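Local coordinates for protein HRI1 (Saccharomyces cerevisiae, PDB 3RBY), which is non-essential and of unknown function, but interacts with the protein HRR25 and may interact with SEC72, at residues A[136-141]-A[198-203]. Sequence-based numbering, arbitrary orientation.
Sequences SREDLV and LEKDSG
Glu-138 reaches across from the loop 136-141 to the turn that follows strand 192-199, and its side chain carries the contact. At its root, CB of Glu-138 lies 4.3 Å from CD2 of Leu-198, and that same methyl sits 3.5 Å from the Glu-138 carbonyl O. A chi1 of 84° swings CG toward the turn, and the extended chain beyond it carries the carboxylate the rest of the way. CD of Glu-138 comes to 3.8 Å from OD2 of Asp-201, where the two carboxylates stack with their planes 19° apart. At the tip, OE2 of Glu-138 accepts the backbone N-H of Asp-201 at 2.6 Å, nearly along the C-O axis, with an N-H...O angle of 162°. Beside this bond, CD of Lys-200 approaches OE2 of Glu-138 to 3.4 Å, while NZ of Lys-200 stays 4.6 Å from OE1 of Glu-138, too far for a salt bridge. A water provides a second link, accepting the backbone N-H of Glu-138 and donating to OD1 of Asp-201. An alanine in place of Glu-138 would probably leave the Asp-201 N-H without its acceptor and open a gap beside the Lys-200 chain. OE2 of Glu-138 lies 3.5 Å from OD1 of Asp-201, a repulsion that the Arg-175 salt bridge to OD1 probably offsets in part; the N-H bond and the water thus tie the loop between the two sheets to the type I turn Lys-200 to Gly-203.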
ATOM      1  N   SER A 136      -2.260  -7.928  13.558  1.00 36.48           N
ATOM      2  CA  SER A 136      -3.153  -7.941  14.707  1.00 41.35           C
ATOM      3  C   SER A 136      -4.457  -7.176  14.454  1.00 42.33           C
ATOM      4  O   SER A 136      -5.300  -7.117  15.344  1.00 42.50           O
ATOM      5  CB  SER A 136      -2.447  -7.425  15.956  1.00 40.44           C
ATOM      6  OG  SER A 136      -1.978  -6.102  15.776  1.00 48.64           O
ATOM      7  N   ARG A 137      -4.626  -6.622  13.244  1.00 38.07           N
ATOM      8  CA  ARG A 137      -5.874  -5.940  12.853  1.00 38.71           C
ATOM      9  C   ARG A 137      -6.700  -6.783  11.896  1.00 42.97           C
ATOM     10  O   ARG A 137      -6.140  -7.548  11.099  1.00 39.31           O
ATOM     11  CB  ARG A 137      -5.562  -4.620  12.152  1.00 42.15           C
ATOM     12  CG  ARG A 137      -4.446  -3.868  12.823  1.00 47.98           C
ATOM     13  CD  ARG A 137      -4.878  -3.461  14.204  1.00 47.99           C
ATOM     14  NE  ARG A 137      -5.384  -2.095  14.200  1.00 57.53           N
ATOM     15  CZ  ARG A 137      -4.748  -1.069  14.767  1.00 64.78           C
ATOM     16  NH1 ARG A 137      -5.273   0.147  14.695  1.00 64.17           N
ATOM     17  NH2 ARG A 137      -3.592  -1.258  15.416  1.00 59.58           N
ATOM     18  N   GLU A 138      -8.024  -6.629  11.942  1.00 42.34           N
ATOM     19  CA  GLU A 138      -8.886  -7.311  10.967  1.00 44.97           C
ATOM     20  C   GLU A 138      -8.949  -6.590   9.609  1.00 44.13           C
ATOM     21  O   GLU A 138      -9.326  -7.185   8.597  1.00 46.76           O
ATOM     22  CB  GLU A 138     -10.285  -7.568  11.528  1.00 48.90           C
ATOM     23  CG  GLU A 138     -11.263  -6.401  11.422  1.00 56.68           C
ATOM     24  CD  GLU A 138     -12.624  -6.742  12.027  1.00 62.04           C
ATOM     25  OE1 GLU A 138     -13.591  -5.990  11.786  1.00 69.75           O
ATOM     26  OE2 GLU A 138     -12.723  -7.762  12.751  1.00 60.98           O
ATOM     27  N   ASP A 139      -8.565  -5.318   9.586  1.00 43.40           N
ATOM     28  CA  ASP A 139      -8.391  -4.595   8.328  1.00 41.88           C
ATOM     29  C   ASP A 139      -6.923  -4.637   7.874  1.00 39.65           C
ATOM     30  O   ASP A 139      -6.025  -5.008   8.634  1.00 40.75           O
ATOM     31  CB  ASP A 139      -8.830  -3.143   8.511  1.00 44.53           C
ATOM     32  CG  ASP A 139     -10.315  -3.013   8.745  1.00 47.32           C
ATOM     33  OD1 ASP A 139     -11.097  -3.467   7.873  1.00 52.07           O
ATOM     34  OD2 ASP A 139     -10.696  -2.470   9.799  1.00 48.61           O
ATOM     35  N   LEU A 140      -6.692  -4.224   6.633  1.00 35.53           N
ATOM     36  CA  LEU A 140      -5.343  -4.112   6.099  1.00 34.65           C
ATOM     37  C   LEU A 140      -4.773  -2.733   6.415  1.00 36.69           C
ATOM     38  O   LEU A 140      -4.976  -1.784   5.661  1.00 36.68           O
ATOM     39  CB  LEU A 140      -5.349  -4.335   4.586  1.00 35.22           C
ATOM     40  CG  LEU A 140      -4.941  -5.719   4.083  1.00 42.20           C
ATOM     41  CD1 LEU A 140      -5.613  -6.811   4.898  1.00 41.22           C
ATOM     42  CD2 LEU A 140      -5.273  -5.866   2.607  1.00 34.57           C
ATOM     43  N   VAL A 141      -4.065  -2.626   7.535  1.00 37.95           N
ATOM     44  CA  VAL A 141      -3.489  -1.349   7.947  1.00 35.59           C
ATOM     45  C   VAL A 141      -1.989  -1.289   7.677  1.00 38.00           C
ATOM     46  O   VAL A 141      -1.243  -2.196   8.043  1.00 38.10           O
ATOM     47  CB  VAL A 141      -3.751  -1.058   9.437  1.00 39.33           C
ATOM     48  CG1 VAL A 141      -4.737  -2.061  10.010  1.00 36.81           C
ATOM     49  CG2 VAL A 141      -2.447  -1.070  10.217  1.00 37.51           C
ATOM     50  N   LEU A 198      -9.778 -15.306   8.536  1.00 39.11           N
ATOM     51  CA  LEU A 198      -9.572 -14.099   9.319  1.00 37.93           C
ATOM     52  C   LEU A 198     -10.375 -14.184  10.604  1.00 41.39           C
ATOM     53  O   LEU A 198     -11.597 -14.397  10.567  1.00 45.40           O
ATOM     54  CB  LEU A 198      -9.976 -12.859   8.509  1.00 40.74           C
ATOM     55  CG  LEU A 198      -9.878 -11.469   9.159  1.00 42.30           C
ATOM     56  CD1 LEU A 198      -8.431 -11.093   9.447  1.00 40.74           C
ATOM     57  CD2 LEU A 198     -10.535 -10.411   8.256  1.00 39.71           C
ATOM     58  N   GLU A 199      -9.695 -14.047  11.741  1.00 41.99           N
ATOM     59  CA  GLU A 199     -10.395 -13.937  13.021  1.00 45.36           C
ATOM     60  C   GLU A 199     -10.736 -12.469  13.272  1.00 44.62           C
ATOM     61  O   GLU A 199      -9.853 -11.645  13.528  1.00 44.03           O
ATOM     62  CB  GLU A 199      -9.585 -14.516  14.187  1.00 42.38           C
ATOM     63  CG  GLU A 199     -10.206 -14.187  15.554  1.00 51.39           C
ATOM     64  CD  GLU A 199      -9.440 -14.784  16.737  1.00 62.54           C
ATOM     65  OE1 GLU A 199      -9.355 -14.123  17.806  1.00 65.12           O
ATOM     66  OE2 GLU A 199      -8.932 -15.922  16.603  1.00 57.41           O
ATOM     67  N   LYS A 200     -12.026 -12.164  13.171  1.00 46.63           N
ATOM     68  CA  LYS A 200     -12.566 -10.818  13.318  1.00 50.34           C
ATOM     69  C   LYS A 200     -12.582 -10.399  14.782  1.00 53.76           C
ATOM     70  O   LYS A 200     -12.592 -11.254  15.676  1.00 54.01           O
ATOM     71  CB  LYS A 200     -14.014 -10.787  12.798  1.00 51.04           C
ATOM     72  CG  LYS A 200     -14.191 -11.147  11.335  1.00 50.10           C
ATOM     73  CD  LYS A 200     -13.727 -10.021  10.431  1.00 55.36           C
ATOM     74  CE  LYS A 200     -14.658  -9.842   9.243  1.00 67.07           C
ATOM     75  NZ  LYS A 200     -15.975  -9.279   9.653  1.00 71.53           N
ATOM     76  N   ASP A 201     -12.609  -9.089  15.026  1.00 56.31           N
ATOM     77  CA  ASP A 201     -12.726  -8.566  16.386  1.00 58.55           C
ATOM     78  C   ASP A 201     -13.942  -9.148  17.120  1.00 57.63           C
ATOM     79  O   ASP A 201     -13.953  -9.202  18.346  1.00 60.11           O
ATOM     80  CB  ASP A 201     -12.793  -7.032  16.390  1.00 61.95           C
ATOM     81  CG  ASP A 201     -11.604  -6.380  15.682  1.00 65.15           C
ATOM     82  OD1 ASP A 201     -10.575  -7.057  15.455  1.00 58.22           O
ATOM     83  OD2 ASP A 201     -11.707  -5.174  15.353  1.00 69.48           O
ATOM     84  N   SER A 202     -14.961  -9.583  16.377  1.00 54.49           N
ATOM     85  CA  SER A 202     -16.097 -10.277  16.990  1.00 55.91           C
ATOM     86  C   SER A 202     -15.650 -11.553  17.717  1.00 62.52           C
ATOM     87  O   SER A 202     -16.339 -12.054  18.612  1.00 64.52           O
ATOM     88  CB  SER A 202     -17.193 -10.597  15.957  1.00 59.18           C
ATOM     89  OG  SER A 202     -16.725 -11.410  14.884  1.00 58.60           O
ATOM     90  N   GLY A 203     -14.483 -12.066  17.342  1.00 61.37           N
ATOM     91  CA  GLY A 203     -14.015 -13.333  17.869  1.00 62.39           C
ATOM     92  C   GLY A 203     -14.299 -14.475  16.910  1.00 60.86           C
ATOM     93  O   GLY A 203     -13.599 -15.490  16.932  1.00 63.08           O
TER
HETATM   94  O   HOH W   1      -8.669  -5.199  14.519  1.00 47.82           O